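Local coordinates for protein Ton_1535 (Thermococcus onnurineus, PDB 3ZPJ) that is of unknown function but folds as an all-helical alpha-solenoid, whose stacked helices may offer a surface for binding other proteins, at residues A[102-107]-A[114-119]; A[135-140]-A[159-164]. All coordinates share one frame; numbering follows the deposited sequence.

Contact 1 (A[102-107]-A[114-119]); sequences DEANEI and GMVLST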
loop_
_atom_site.group_PDB
_atom_site.type_symbol
_atom_site.label_atom_id
_atom_site.label_comp_id
_atom_site.label_asym_id
_atom_site.label_seq_id
_atom_site.Cartn_x
_atom_site.Cartn_y
_atom_site.Cartn_z
ATOM N N ASP A 102 -9.289 -6.882 -24.326
ATOM C CA ASP A 102 -9.983 -7.485 -25.473
ATOM C C ASP A 102 -9.858 -8.996 -25.485
ATOM O O ASP A 102 -10.833 -9.699 -25.748
ATOM C CB ASP A 102 -9.455 -6.945 -26.791
ATOM C CG ASP A 102 -9.772 -5.494 -26.987
ATOM O OD1 ASP A 102 -10.823 -5.043 -26.483
ATOM O OD2 ASP A 102 -8.956 -4.808 -27.641
ATOM N N GLU A 103 -8.652 -9.479 -25.207
ATOM C CA GLU A 103 -8.381 -10.910 -25.134
ATOM C C GLU A 103 -9.129 -11.591 -23.989
ATOM O O GLU A 103 -9.684 -12.675 -24.163
ATOM C CB GLU A 103 -6.884 -11.162 -25.020
ATOM C CG GLU A 103 -6.122 -10.717 -26.264
ATOM C CD GLU A 103 -6.491 -11.528 -27.487
ATOM O OE1 GLU A 103 -6.780 -12.735 -27.320
ATOM O OE2 GLU A 103 -6.503 -10.964 -28.608
ATOM N N ALA A 104 -9.148 -10.946 -22.824
ATOM C CA ALA A 104 -9.956 -11.416 -21.700
ATOM C C ALA A 104 -11.418 -11.642 -22.107
ATOM O O ALA A 104 -12.007 -12.670 -21.788
ATOM C CB ALA A 104 -9.881 -10.434 -20.560
ATOM N N ASN A 105 -11.996 -10.684 -22.823
ATOM C CA ASN A 105 -13.393 -10.782 -23.233
ATOM C C ASN A 105 -13.640 -11.860 -24.276
ATOM O O ASN A 105 -14.758 -12.000 -24.762
ATOM C CB ASN A 105 -13.908 -9.435 -23.757
ATOM C CG ASN A 105 -14.219 -8.453 -22.641
ATOM O OD1 ASN A 105 -14.537 -8.851 -21.526
ATOM N ND2 ASN A 105 -14.139 -7.161 -22.942
ATOM N N GLU A 106 -12.604 -12.613 -24.630
ATOM C CA GLU A 106 -12.748 -13.687 -25.611
ATOM C C GLU A 106 -12.843 -15.030 -24.894
ATOM O O GLU A 106 -13.237 -16.038 -25.480
ATOM C CB GLU A 106 -11.581 -13.673 -26.603
ATOM C CG GLU A 106 -11.997 -13.813 -28.053
ATOM C CD GLU A 106 -13.078 -12.823 -28.467
ATOM O OE1 GLU A 106 -13.102 -11.694 -27.928
ATOM O OE2 GLU A 106 -13.907 -13.179 -29.334
ATOM N N ILE A 107 -12.484 -15.015 -23.614
ATOM C CA ILE A 107 -12.538 -16.187 -22.751
ATOM C C ILE A 107 -13.958 -16.647 -22.446
ATOM O O ILE A 107 -14.841 -15.830 -22.138
ATOM C CB ILE A 107 -11.845 -15.899 -21.431
ATOM C CG1 ILE A 107 -10.428 -15.375 -21.696
ATOM C CG2 ILE A 107 -11.817 -17.143 -20.572
ATOM C CD1 ILE A 107 -9.611 -15.150 -20.407
ATOM N N GLY A 114 -12.508 -14.302 -15.028
ATOM C CA GLY A 114 -12.346 -13.570 -13.786
ATOM C C GLY A 114 -10.908 -13.600 -13.325
ATOM O O GLY A 114 -10.375 -12.597 -12.860
ATOM N N MET A 115 -10.286 -14.765 -13.463
ATOM C CA MET A 115 -8.914 -14.983 -13.015
ATOM C C MET A 115 -7.944 -14.124 -13.806
ATOM O O MET A 115 -7.064 -13.455 -13.246
ATOM C CB MET A 115 -8.549 -16.455 -13.195
ATOM C CG MET A 115 -9.327 -17.399 -12.300
ATOM S SD MET A 115 -8.758 -17.328 -10.602
ATOM C CE MET A 115 -8.570 -19.083 -10.339
ATOM N N VAL A 116 -8.108 -14.165 -15.122
ATOM C CA VAL A 116 -7.294 -13.369 -16.017
ATOM C C VAL A 116 -7.501 -11.891 -15.724
ATOM O O VAL A 116 -6.534 -11.146 -15.645
ATOM C CB VAL A 116 -7.632 -13.678 -17.486
ATOM C CG1 VAL A 116 -7.066 -12.617 -18.408
ATOM C CG2 VAL A 116 -7.124 -15.063 -17.865
ATOM N N LEU A 117 -8.746 -11.462 -15.518
ATOM C CA LEU A 117 -8.971 -10.036 -15.230
ATOM C C LEU A 117 -8.237 -9.532 -13.982
ATOM O O LEU A 117 -7.709 -8.409 -13.966
ATOM C CB LEU A 117 -10.451 -9.708 -15.122
ATOM C CG LEU A 117 -11.157 -9.885 -16.452
ATOM C CD1 LEU A 117 -12.637 -9.625 -16.280
ATOM C CD2 LEU A 117 -10.552 -8.923 -17.446
ATOM N N SER A 118 -8.182 -10.360 -12.947
ATOM C CA SER A 118 -7.590 -9.903 -11.690
ATOM C C SER A 118 -6.073 -9.803 -11.807
ATOM O O SER A 118 -5.450 -9.030 -11.083
ATOM C CB SER A 118 -8.006 -10.803 -10.519
ATOM O OG SER A 118 -7.945 -12.167 -10.884
ATOM N N THR A 119 -5.492 -10.594 -12.712
ATOM C CA THR A 119 -4.061 -10.558 -13.019
ATOM C C THR A 119 -3.763 -9.243 -13.721
ATOM O O THR A 119 -2.800 -8.539 -13.409
ATOM C CB THR A 119 -3.645 -11.733 -13.966
ATOM O OG1 THR A 119 -3.698 -12.972 -13.258
ATOM C CG2 THR A 119 -2.223 -11.547 -14.499
#
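Two successive helices of the alpha-solenoid, 90-104 and 110-126, meet just where the first ends and the chain turns back, and Ala104, Ile107, Val116 and Leu117 make the join. Ala104 points its methyl toward the second helix, and Leu117 reaches it with one branch, CD2 standing 3.5 Å from Ala104 CB. A small residue suits this place, since the CA atoms of Ala104 and Val116 are just 6.6 Å apart. Val116 CG1 lies more loosely against the same methyl, at 4.2 Å from Ala104 CB.

Beyond the helix end, a type I beta turn from Ala104 to Ile107, closed by the hydrogen bond from Ile107 N to Ala104 O (3.0 Å), swings the isoleucine round to face Val116. With its chain extended beyond CG1 (chi2 -176°), Ile107 carries CD1 forward until it lies 3.6 Å from Val116 CG2. Both methyls of the beta-branched valine flank Ile107 CD1, CG2 the closer, and CG1 also lies by Ala104, so a single residue serves both partners. Across the turn, Asn105 OD1 accepts a hydrogen bond from Lys113, while Ala71 and Ala74 of helix 70-86 also pack on Val116. Consecutive helices joined by a short turn and packed through apolar side chains at its mouth are the basic arrangement of an alpha-solenoid.

Contact 2 (A[135-140]-A[159-164]); sequences EIFNIA and LRIGDL
Phe137 pushes its ring across to helix 151-170, and the tight part of the contact gathers around it. CE1 of Phe137 lies 3.8 Å from Leu164 CB, the leucine side chain crossing the phenylalanine at about a right angle, while Phe137 CZ comes to 3.7 Å from Leu164 O. On the CD1 side the ring meets Ile161 CG2, 4.0 Å from Phe137 CD1. Ile161 divides its work: CG2 takes the ring, and CG1, anti to the carbonyl carbon (chi1 -62°), carries CD1 to Ala140, 4.1 Å from Ala140 CB. These are neighbouring helices of the solenoid running antiparallel (167°), with segment axes 10.9 Å apart at closest approach, a separation that a large ring can span. Phe180 of helix 174-190 and Ala121 of helix 110-126 also touch Phe137. Were Phe137 replaced by an alanine, the space its ring fills between the helices would probably open up, leaving Ile161 CG2 and Leu164 CB without their aromatic partner. Away from the ring the helices are more open to solvent: Glu135 and Arg160 are exposed, as suits their charges, and Leu164 CD2 lies over the centre of the Arg160 guanidinium, while Asp163 forms a salt bridge through OD1 with Arg196 NH1.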
loop_
_atom_site.group_PDB
_atom_site.type_symbol
_atom_site.label_atom_id
_atom_site.label_comp_id
_atom_site.label_asym_id
_atom_site.label_seq_id
_atom_site.Cartn_x
_atom_site.Cartn_y
_atom_site.Cartn_z
ATOM N N GLU A 135 -11.248 -0.837 -10.760
ATOM C CA GLU A 135 -12.376 -1.002 -11.647
ATOM C C GLU A 135 -12.341 -2.411 -12.242
ATOM O O GLU A 135 -13.349 -3.096 -12.304
ATOM C CB GLU A 135 -12.337 0.058 -12.745
ATOM C CG GLU A 135 -13.559 0.069 -13.655
ATOM C CD GLU A 135 -13.409 1.022 -14.844
ATOM O OE1 GLU A 135 -12.294 1.554 -15.063
ATOM O OE2 GLU A 135 -14.415 1.245 -15.556
ATOM N N ILE A 136 -11.152 -2.851 -12.627
ATOM C CA ILE A 136 -10.992 -4.139 -13.250
ATOM C C ILE A 136 -11.118 -5.270 -12.233
ATOM O O ILE A 136 -11.731 -6.309 -12.521
ATOM C CB ILE A 136 -9.655 -4.212 -13.999
ATOM C CG1 ILE A 136 -9.635 -3.167 -15.116
ATOM C CG2 ILE A 136 -9.402 -5.620 -14.539
ATOM C CD1 ILE A 136 -10.840 -3.225 -16.037
ATOM N N PHE A 137 -10.569 -5.063 -11.038
ATOM C CA PHE A 137 -10.736 -6.049 -9.975
ATOM C C PHE A 137 -12.223 -6.279 -9.731
ATOM O O PHE A 137 -12.655 -7.406 -9.520
ATOM C CB PHE A 137 -10.064 -5.600 -8.668
ATOM C CG PHE A 137 -8.633 -6.047 -8.518
ATOM C CD1 PHE A 137 -8.308 -7.400 -8.516
ATOM C CD2 PHE A 137 -7.614 -5.115 -8.329
ATOM C CE1 PHE A 137 -6.991 -7.829 -8.346
ATOM C CE2 PHE A 137 -6.286 -5.531 -8.164
ATOM C CZ PHE A 137 -5.969 -6.894 -8.171
ATOM N N ASN A 138 -13.000 -5.200 -9.764
ATOM C CA ASN A 138 -14.424 -5.284 -9.501
ATOM C C ASN A 138 -15.180 -5.995 -10.604
ATOM O O ASN A 138 -16.108 -6.750 -10.330
ATOM C CB ASN A 138 -15.014 -3.897 -9.260
ATOM C CG ASN A 138 -14.888 -3.472 -7.814
ATOM O OD1 ASN A 138 -14.005 -2.698 -7.457
ATOM N ND2 ASN A 138 -15.739 -4.012 -6.969
ATOM N N ILE A 139 -14.792 -5.738 -11.850
ATOM C CA ILE A 139 -15.336 -6.474 -12.982
ATOM C C ILE A 139 -14.941 -7.950 -12.840
ATOM O O ILE A 139 -15.770 -8.846 -13.050
ATOM C CB ILE A 139 -14.807 -5.956 -14.335
ATOM C CG1 ILE A 139 -14.977 -4.442 -14.456
ATOM C CG2 ILE A 139 -15.509 -6.660 -15.495
ATOM C CD1 ILE A 139 -16.314 -3.939 -14.029
ATOM N N ALA A 140 -13.684 -8.201 -12.465
ATOM C CA ALA A 140 -13.236 -9.581 -12.320
ATOM C C ALA A 140 -14.143 -10.263 -11.315
ATOM O O ALA A 140 -14.700 -11.320 -11.597
ATOM C CB ALA A 140 -11.788 -9.660 -11.875
ATOM N N LEU A 159 -11.158 -16.165 -3.917
ATOM C CA LEU A 159 -10.045 -16.073 -2.960
ATOM C C LEU A 159 -8.777 -15.647 -3.681
ATOM O O LEU A 159 -7.930 -14.928 -3.125
ATOM C CB LEU A 159 -9.828 -17.403 -2.216
ATOM C CG LEU A 159 -10.919 -17.759 -1.205
ATOM C CD1 LEU A 159 -10.758 -19.152 -0.648
ATOM C CD2 LEU A 159 -10.923 -16.731 -0.075
ATOM N N ARG A 160 -8.640 -16.073 -4.936
ATOM C CA ARG A 160 -7.477 -15.652 -5.704
ATOM C C ARG A 160 -7.511 -14.130 -6.006
ATOM O O ARG A 160 -6.486 -13.470 -6.056
ATOM C CB ARG A 160 -7.336 -16.489 -6.965
ATOM C CG ARG A 160 -6.174 -16.086 -7.852
ATOM C CD ARG A 160 -4.848 -16.493 -7.253
ATOM N NE ARG A 160 -3.747 -16.216 -8.178
ATOM C CZ ARG A 160 -2.471 -16.119 -7.821
ATOM N NH1 ARG A 160 -2.125 -16.277 -6.555
ATOM N NH2 ARG A 160 -1.546 -15.867 -8.733
ATOM N N ILE A 161 -8.698 -13.577 -6.199
ATOM C CA ILE A 161 -8.834 -12.132 -6.358
ATOM C C ILE A 161 -8.394 -11.459 -5.057
ATOM O O ILE A 161 -7.648 -10.494 -5.086
ATOM C CB ILE A 161 -10.271 -11.772 -6.652
ATOM C CG1 ILE A 161 -10.687 -12.431 -7.973
ATOM C CG2 ILE A 161 -10.449 -10.262 -6.739
ATOM C CD1 ILE A 161 -12.032 -11.930 -8.471
ATOM N N GLY A 162 -8.853 -11.997 -3.926
ATOM C CA GLY A 162 -8.396 -11.571 -2.619
ATOM C C GLY A 162 -6.887 -11.500 -2.527
ATOM O O GLY A 162 -6.359 -10.453 -2.154
ATOM N N ASP A 163 -6.198 -12.592 -2.875
ATOM C CA ASP A 163 -4.747 -12.616 -2.793
ATOM C C ASP A 163 -4.158 -11.506 -3.643
ATOM O O ASP A 163 -3.237 -10.812 -3.213
ATOM C CB ASP A 163 -4.167 -13.953 -3.255
ATOM C CG ASP A 163 -4.473 -15.103 -2.303
ATOM O OD1 ASP A 163 -4.877 -14.845 -1.163
ATOM O OD2 ASP A 163 -4.304 -16.276 -2.702
ATOM N N LEU A 164 -4.692 -11.324 -4.849
ATOM C CA LEU A 164 -4.140 -10.303 -5.733
ATOM C C LEU A 164 -4.465 -8.865 -5.283
ATOM O O LEU A 164 -3.637 -7.954 -5.434
ATOM C CB LEU A 164 -4.549 -10.549 -7.192
ATOM C CG LEU A 164 -4.062 -11.891 -7.764
ATOM C CD1 LEU A 164 -4.675 -12.233 -9.109
ATOM C CD2 LEU A 164 -2.592 -11.891 -7.895
#

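How the contacts relate
Along the chain contact 1 closes before contact 2 opens, and their centres lie 11 Å apart on the same side of the molecule's centre. Contact 1 joins helices 90-104 and 110-126; contact 2 joins the next two, 130-146 and 151-170. The pairs touch directly where helix 110-126 meets helix 130-146: Leu117 CB packs 3.5 Å from Ala140 CB, and the Ser118 O to Phe137 CE1 distance is 3.4 Å. Leu117 and Ala140 therefore each work in their own contact and in the seam between the two. Ser118 also touches Ile161 and Leu164, so helix 110-126 reaches helix 151-170 too; with contact 1, four consecutive helices are linked by packing, as expected of a solenoid.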